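Local coordinates for putative polyketide cyclase SMa1630 (Sinorhizobium meliloti 1021, PDB 4U13), which is of unknown function but, as a SnoaL-like member of the NTF2 clan, may act as a polyketide cyclase, at residues D5-V10 against S68-D73; N11-A16 against L92-T97; A58-A63 against S82-G87. All blocks are in the same frame, centred on the assembly; numbering follows the deposited sequence.

Contact 1. Residues D5-V10 against S68-D73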
# COMPACT_ATOMS: atom_id res chain seq x y z
N ASP A 5 8.25 -0.66 -10.99
CA ASP A 5 7.97 -0.25 -12.39
C ASP A 5 7.54 1.19 -12.47
O ASP A 5 7.53 1.75 -13.56
CB ASP A 5 6.86 -1.08 -13.04
CG ASP A 5 7.17 -2.57 -13.09
OD1 ASP A 5 8.27 -2.97 -12.69
OD2 ASP A 5 6.31 -3.36 -13.53
N LEU A 6 7.15 1.79 -11.35
CA LEU A 6 6.64 3.15 -11.35
C LEU A 6 7.74 4.10 -11.04
O LEU A 6 8.64 3.74 -10.33
CB LEU A 6 5.54 3.29 -10.31
CG LEU A 6 4.24 2.53 -10.64
CD1 LEU A 6 3.20 2.60 -9.52
CD2 LEU A 6 3.67 3.09 -11.93
N PRO A 7 7.72 5.31 -11.62
CA PRO A 7 8.59 6.40 -11.14
C PRO A 7 8.40 6.63 -9.62
O PRO A 7 7.29 6.51 -9.10
CB PRO A 7 8.12 7.63 -11.91
CG PRO A 7 7.30 7.14 -13.04
CD PRO A 7 6.89 5.72 -12.77
N ASP A 8 9.46 6.98 -8.90
CA ASP A 8 9.33 7.15 -7.45
C ASP A 8 8.15 8.05 -7.07
O ASP A 8 7.47 7.80 -6.09
CB ASP A 8 10.59 7.77 -6.87
CG ASP A 8 11.70 6.78 -6.77
OD1 ASP A 8 11.39 5.57 -6.74
OD2 ASP A 8 12.88 7.20 -6.72
N ILE A 9 7.95 9.12 -7.82
CA ILE A 9 6.97 10.10 -7.46
C ILE A 9 5.52 9.60 -7.60
O ILE A 9 4.66 9.95 -6.80
CB ILE A 9 7.19 11.42 -8.23
CG1 ILE A 9 6.39 12.55 -7.58
CG2 ILE A 9 6.80 11.25 -9.68
CD1 ILE A 9 6.86 12.90 -6.18
N VAL A 10 5.24 8.78 -8.61
CA VAL A 10 3.94 8.18 -8.79
C VAL A 10 3.70 7.22 -7.63
O VAL A 10 2.61 7.13 -7.05
CB VAL A 10 3.89 7.43 -10.11
CG1 VAL A 10 2.63 6.58 -10.19
CG2 VAL A 10 3.93 8.42 -11.27
N SER A 68 1.28 -0.59 -15.49
CA SER A 68 1.77 0.72 -15.86
C SER A 68 2.65 0.70 -17.12
O SER A 68 3.22 -0.32 -17.45
CB SER A 68 2.58 1.27 -14.71
OG SER A 68 3.75 0.49 -14.52
N THR A 69 2.70 1.84 -17.81
CA THR A 69 3.60 2.06 -18.92
C THR A 69 4.08 3.53 -18.81
O THR A 69 3.31 4.42 -18.50
CB THR A 69 2.91 1.80 -20.30
OG1 THR A 69 1.89 2.78 -20.53
CG2 THR A 69 2.24 0.40 -20.37
N VAL A 70 5.37 3.76 -19.02
CA VAL A 70 5.91 5.11 -18.99
C VAL A 70 6.22 5.50 -20.44
O VAL A 70 6.69 4.69 -21.21
CB VAL A 70 7.16 5.22 -18.05
CG1 VAL A 70 7.63 6.67 -17.90
CG2 VAL A 70 6.84 4.70 -16.64
N ASP A 71 5.83 6.69 -20.85
CA ASP A 71 6.21 7.21 -22.17
C ASP A 71 6.59 8.70 -22.06
O ASP A 71 5.71 9.58 -22.01
CB ASP A 71 5.10 7.01 -23.23
N GLY A 72 7.90 8.96 -21.97
CA GLY A 72 8.44 10.31 -21.92
C GLY A 72 8.28 10.84 -20.53
O GLY A 72 8.59 10.14 -19.56
N ASP A 73 7.79 12.08 -20.44
CA ASP A 73 7.42 12.71 -19.16
C ASP A 73 6.09 12.16 -18.60
O ASP A 73 5.73 12.49 -17.47
CB ASP A 73 7.32 14.26 -19.30
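Leu6 meets Ser68 where the lead-in to helix 8-19 passes strand 62-71, an outermost strand of the sheet within this chain. Its CD2 methyl lies 3.5 Å from Ser68 CB, slightly tighter than ordinary carbon contact, and also borders the hydroxyl oxygen. Leu6 CG stands anti to its own carbonyl carbon (chi1 -69°). With chi2 at 176° CD1 takes the extended branch, and CD2 is the methyl turned to Ser68. On Ser68 the hydroxyl sits between the backbone N and the carbonyl carbon (chi1 66°). This turns OG toward the loop, 3.8 Å from Asp5 CB. Asp5 touches with that carbon and not with its carboxylate, whose OD2 takes a weak hydrogen bond from Gln2 N. Further along, Pro7 at the N-cap position presents its ring CD to Val70 CG2 at 4.0 Å. These two side chains lie alongside, pointing opposite ways. Val77 of the adjacent strand 74-82 and Phe1 touch both Leu6 and Ser68. No hydrogen bond or salt bridge joins 5-10 to 68-73. The chemistry is van der Waals contact between a few carbons and one hydroxyl, so the fit probably depends on shape rather than on polar pairing.

Contact 2. Residues N11-A16 against L92-T97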
# COMPACT_ATOMS: atom_id res chain seq x y z
N ASN A 11 4.72 6.49 -7.28
CA ASN A 11 4.60 5.60 -6.13
C ASN A 11 4.29 6.30 -4.79
O ASN A 11 3.57 5.77 -3.93
CB ASN A 11 5.90 4.88 -6.00
CG ASN A 11 5.71 3.50 -5.54
OD1 ASN A 11 5.64 2.59 -6.36
ND2 ASN A 11 5.61 3.32 -4.21
N MSE A 12 4.83 7.50 -4.64
CA MSE A 12 4.56 8.33 -3.47
C MSE A 12 3.11 8.77 -3.44
O MSE A 12 2.50 8.77 -2.38
CB MSE A 12 5.52 9.51 -3.54
CG MSE A 12 5.52 10.37 -2.26
SE MSE A 12 6.73 11.98 -2.45
CE MSE A 12 8.40 10.97 -2.90
N TYR A 13 2.56 9.16 -4.59
CA TYR A 13 1.15 9.44 -4.71
C TYR A 13 0.28 8.32 -4.15
O TYR A 13 -0.52 8.54 -3.24
CB TYR A 13 0.76 9.76 -6.16
CG TYR A 13 -0.71 10.01 -6.26
CD1 TYR A 13 -1.23 11.26 -6.00
CD2 TYR A 13 -1.57 8.96 -6.45
CE1 TYR A 13 -2.59 11.47 -5.99
CE2 TYR A 13 -2.95 9.14 -6.43
CZ TYR A 13 -3.44 10.40 -6.21
OH TYR A 13 -4.82 10.59 -6.20
N PHE A 14 0.47 7.09 -4.61
CA PHE A 14 -0.40 5.99 -4.21
C PHE A 14 -0.19 5.55 -2.78
O PHE A 14 -1.13 5.12 -2.13
CB PHE A 14 -0.22 4.79 -5.13
CG PHE A 14 -0.89 4.99 -6.46
CD1 PHE A 14 -2.24 4.99 -6.55
CD2 PHE A 14 -0.15 5.25 -7.59
CE1 PHE A 14 -2.87 5.18 -7.76
CE2 PHE A 14 -0.75 5.42 -8.80
CZ PHE A 14 -2.14 5.43 -8.87
N ASP A 15 1.03 5.69 -2.27
CA ASP A 15 1.34 5.32 -0.84
C ASP A 15 0.63 6.28 0.12
O ASP A 15 0.06 5.88 1.18
CB ASP A 15 2.83 5.40 -0.54
CG ASP A 15 3.65 4.21 -1.13
OD1 ASP A 15 3.12 3.08 -1.20
OD2 ASP A 15 4.83 4.40 -1.50
N ALA A 16 0.65 7.52 -0.30
CA ALA A 16 0.03 8.59 0.47
C ALA A 16 -1.48 8.58 0.38
O ALA A 16 -2.15 8.76 1.39
CB ALA A 16 0.56 9.93 -0.01
N LEU A 92 -9.62 2.25 -13.59
CA LEU A 92 -9.41 3.59 -14.15
C LEU A 92 -7.97 3.78 -14.57
O LEU A 92 -7.09 3.14 -14.06
CB LEU A 92 -9.72 4.67 -13.09
CG LEU A 92 -11.19 4.87 -12.76
CD1 LEU A 92 -11.43 5.75 -11.53
CD2 LEU A 92 -11.86 5.46 -14.00
N THR A 93 -7.77 4.73 -15.48
CA THR A 93 -6.45 5.10 -15.90
C THR A 93 -6.06 6.43 -15.31
O THR A 93 -6.73 7.43 -15.52
CB THR A 93 -6.32 5.16 -17.44
OG1 THR A 93 -6.58 3.85 -17.98
CG2 THR A 93 -4.88 5.58 -17.85
N TYR A 94 -4.98 6.40 -14.54
CA TYR A 94 -4.37 7.61 -13.99
C TYR A 94 -3.18 8.06 -14.88
O TYR A 94 -2.16 7.37 -14.93
CB TYR A 94 -3.84 7.31 -12.58
CG TYR A 94 -4.87 7.25 -11.44
CD1 TYR A 94 -5.99 6.38 -11.49
CD2 TYR A 94 -4.72 8.04 -10.31
CE1 TYR A 94 -6.92 6.32 -10.45
CE2 TYR A 94 -5.63 7.99 -9.25
CZ TYR A 94 -6.73 7.13 -9.32
OH TYR A 94 -7.61 7.08 -8.27
N SER A 95 -3.32 9.19 -15.56
CA SER A 95 -2.23 9.72 -16.39
C SER A 95 -1.51 10.83 -15.70
O SER A 95 -2.04 11.89 -15.53
CB SER A 95 -2.75 10.27 -17.73
OG SER A 95 -3.38 9.22 -18.44
N PHE A 96 -0.28 10.58 -15.35
CA PHE A 96 0.50 11.53 -14.58
C PHE A 96 1.50 12.22 -15.49
O PHE A 96 2.18 11.55 -16.27
CB PHE A 96 1.33 10.80 -13.54
CG PHE A 96 0.56 10.16 -12.41
CD1 PHE A 96 0.02 8.86 -12.55
CD2 PHE A 96 0.48 10.78 -11.15
CE1 PHE A 96 -0.64 8.24 -11.49
CE2 PHE A 96 -0.14 10.16 -10.08
CZ PHE A 96 -0.72 8.90 -10.26
N THR A 97 1.64 13.53 -15.36
CA THR A 97 2.72 14.27 -15.99
C THR A 97 3.63 14.79 -14.92
O THR A 97 3.20 15.45 -13.98
CB THR A 97 2.19 15.44 -16.83
OG1 THR A 97 1.17 14.95 -17.71
CG2 THR A 97 3.30 16.06 -17.64
O HOH W 1 -6.52 8.35 -5.91
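An aromatic cluster joins helix 8-19 to strand 90-99 of the sheet. Tyr13 and Phe14 come from the helix, Tyr94 and Phe96 from the strand. All four are buried. The short segments run at 129° to each other, with their axes 11.8 Å apart at closest approach, and the rings fill the distance between them. Phe96 points its edge at the face of Tyr13 in a T-shaped (edge-to-face) pair, with planes at 70° and Phe96 CE2 3.9 Å from Tyr13 CG. Tyr13 reaches there because its ring leaves the helix with CG anti to the backbone N (chi1 178°). Phe14 has its CG anti to the carbonyl carbon instead, and its far end reaches both strand rings. Its CZ rests over one face of Tyr94, 3.9 Å from CD2, while its CE2 meets Phe96 CZ at 3.8 Å. Both of these ring pairs are oblique. The phenol oxygens are joined through one water, 2.8 Å from Tyr13 OH and 2.9 Å from Tyr94 OH. A leucine in place of Tyr13 would probably leave the edge of Phe96 without its aromatic face and the water without one of its two tyrosine partners. Val77 and Pro65 also touch Phe14, and Ile103 touches Phe96. Such packing of an N-terminal helix against the concave side of a curved sheet is typical of the NTF2-like fold, to which SnoaL-like domains belong.

Contact 3. Residues A58-A63 against S82-G87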
# COMPACT_ATOMS: atom_id res chain seq x y z
N ALA A 58 -16.50 10.95 0.74
CA ALA A 58 -17.56 10.46 -0.14
C ALA A 58 -17.51 8.95 -0.24
O ALA A 58 -18.56 8.32 -0.09
CB ALA A 58 -17.45 11.06 -1.52
N ALA A 59 -16.34 8.35 -0.48
CA ALA A 59 -16.35 6.92 -0.78
C ALA A 59 -15.45 5.98 0.04
O ALA A 59 -15.58 4.74 -0.10
CB ALA A 59 -16.13 6.71 -2.25
N SER A 60 -14.55 6.53 0.89
CA SER A 60 -13.55 5.70 1.61
C SER A 60 -12.88 4.68 0.66
O SER A 60 -12.82 3.48 0.94
CB SER A 60 -14.24 4.95 2.75
OG SER A 60 -14.90 5.85 3.63
N TYR A 61 -12.42 5.16 -0.48
CA TYR A 61 -11.96 4.26 -1.54
C TYR A 61 -10.55 3.75 -1.31
O TYR A 61 -9.77 4.38 -0.64
CB TYR A 61 -11.96 4.98 -2.90
CG TYR A 61 -10.99 6.17 -2.93
CD1 TYR A 61 -11.39 7.44 -2.54
CD2 TYR A 61 -9.67 6.00 -3.34
CE1 TYR A 61 -10.52 8.50 -2.54
CE2 TYR A 61 -8.78 7.08 -3.39
CZ TYR A 61 -9.20 8.34 -2.96
OH TYR A 61 -8.33 9.45 -2.99
N VAL A 62 -10.24 2.65 -1.98
CA VAL A 62 -8.91 2.15 -2.16
C VAL A 62 -8.59 2.17 -3.71
O VAL A 62 -9.33 1.60 -4.49
CB VAL A 62 -8.88 0.71 -1.55
CG1 VAL A 62 -7.72 -0.16 -2.06
CG2 VAL A 62 -8.85 0.76 -0.01
N ALA A 63 -7.51 2.84 -4.13
CA ALA A 63 -6.94 2.75 -5.47
C ALA A 63 -5.73 1.85 -5.48
O ALA A 63 -4.75 2.12 -4.83
CB ALA A 63 -6.53 4.11 -5.98
N SER A 82 -12.02 0.89 -5.55
CA SER A 82 -12.95 0.07 -4.85
C SER A 82 -13.50 0.94 -3.73
O SER A 82 -12.73 1.63 -3.07
CB SER A 82 -12.13 -1.10 -4.28
OG SER A 82 -12.96 -2.13 -3.83
N GLY A 83 -14.80 0.87 -3.47
CA GLY A 83 -15.36 1.60 -2.29
C GLY A 83 -16.88 1.73 -2.25
O GLY A 83 -17.59 1.01 -2.96
N ARG A 84 -17.34 2.65 -1.42
CA ARG A 84 -18.76 2.94 -1.23
C ARG A 84 -19.19 3.99 -2.29
O ARG A 84 -19.22 5.19 -2.03
CB ARG A 84 -19.04 3.40 0.23
CG ARG A 84 -20.54 3.64 0.56
CD ARG A 84 -20.85 4.36 1.91
NE ARG A 84 -19.99 5.54 2.17
CZ ARG A 84 -18.79 5.52 2.79
NH1 ARG A 84 -18.09 6.65 2.94
NH2 ARG A 84 -18.27 4.38 3.26
N PHE A 85 -19.52 3.51 -3.47
CA PHE A 85 -19.95 4.34 -4.58
C PHE A 85 -20.60 3.43 -5.62
O PHE A 85 -20.28 2.23 -5.67
CB PHE A 85 -18.78 5.16 -5.19
CG PHE A 85 -17.67 4.31 -5.85
CD1 PHE A 85 -17.78 3.87 -7.19
CD2 PHE A 85 -16.49 4.02 -5.16
CE1 PHE A 85 -16.76 3.12 -7.77
CE2 PHE A 85 -15.49 3.28 -5.73
CZ PHE A 85 -15.61 2.83 -7.02
N PRO A 86 -21.46 3.98 -6.47
CA PRO A 86 -22.25 3.14 -7.37
C PRO A 86 -21.36 2.47 -8.37
O PRO A 86 -20.54 3.13 -9.02
CB PRO A 86 -23.18 4.14 -8.09
CG PRO A 86 -23.21 5.39 -7.22
CD PRO A 86 -21.85 5.42 -6.55
N GLY A 87 -21.51 1.15 -8.49
CA GLY A 87 -20.77 0.38 -9.49
C GLY A 87 -19.40 -0.14 -9.12
O GLY A 87 -18.76 -0.80 -9.94
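Ser82 O accepts the shortest hydrogen bond of this contact, 2.9 Å from Val62 N and nearly straight at 162°. The donor lies in the carbonyl plane. Tyr61 CA adds a CA-H...O contact to the same oxygen at 3.1 Å. Ser82 N returns a bond to Val62 O, so Val62 and Ser82 form an antiparallel hydrogen-bonded pair at the open end of the beta hairpin 62-82 of this NTF2-like fold. Beyond the pair, the loop after Ser82 runs back along the end of helix 44-59. Gly83 fits here because a CB would point at the other segment and clash with Ala59 O. Arg84 N bonds to that oxygen at 3.0 Å, on a lone pair. The backbone makes an inverse gamma turn around Arg84, with a weak bond from Phe85 N to Gly83 O. The Arg84 side chain starts extended and bends at chi3 (45°), which folds the guanidinium back over the helix end, with one face above Ala59. NH1 gives a weak bond to Ser60 OG and another to Lys57 O. Ser60, with positive phi, is where the chain leaves the helix. Tyr61 turns its ring to the helix, where it touches Trp52 and Ala55 and makes a cation-pi contact with Lys56. On the side of the loop away from the Arg84 guanidinium, Phe85 CD2 rests 4.0 Å from Ala59 CB.

Contacts 1 and 2 share helix 8-19 and reach the same sheet, with centres 9 Å apart. They touch through Val10, which lies in segment 5-10 but does not meet 68-73: its CG1 is 3.9 Å from Phe96 CE1. Segment 58-63 also reaches the cluster of contact 2, through Ala63, whose CB is 3.9 Å from Tyr94 OH, although the centres of contacts 2 and 3 are 16 Å apart. Contacts 1 and 3 both use strand 62-71 but lie on opposite sides of the chain's centre, about 25 Å between centres. In NTF2-like proteins the pocket commonly lies between helices and the curved sheet; contact 2 probably lies nearest that region, but no ligand marks a site here.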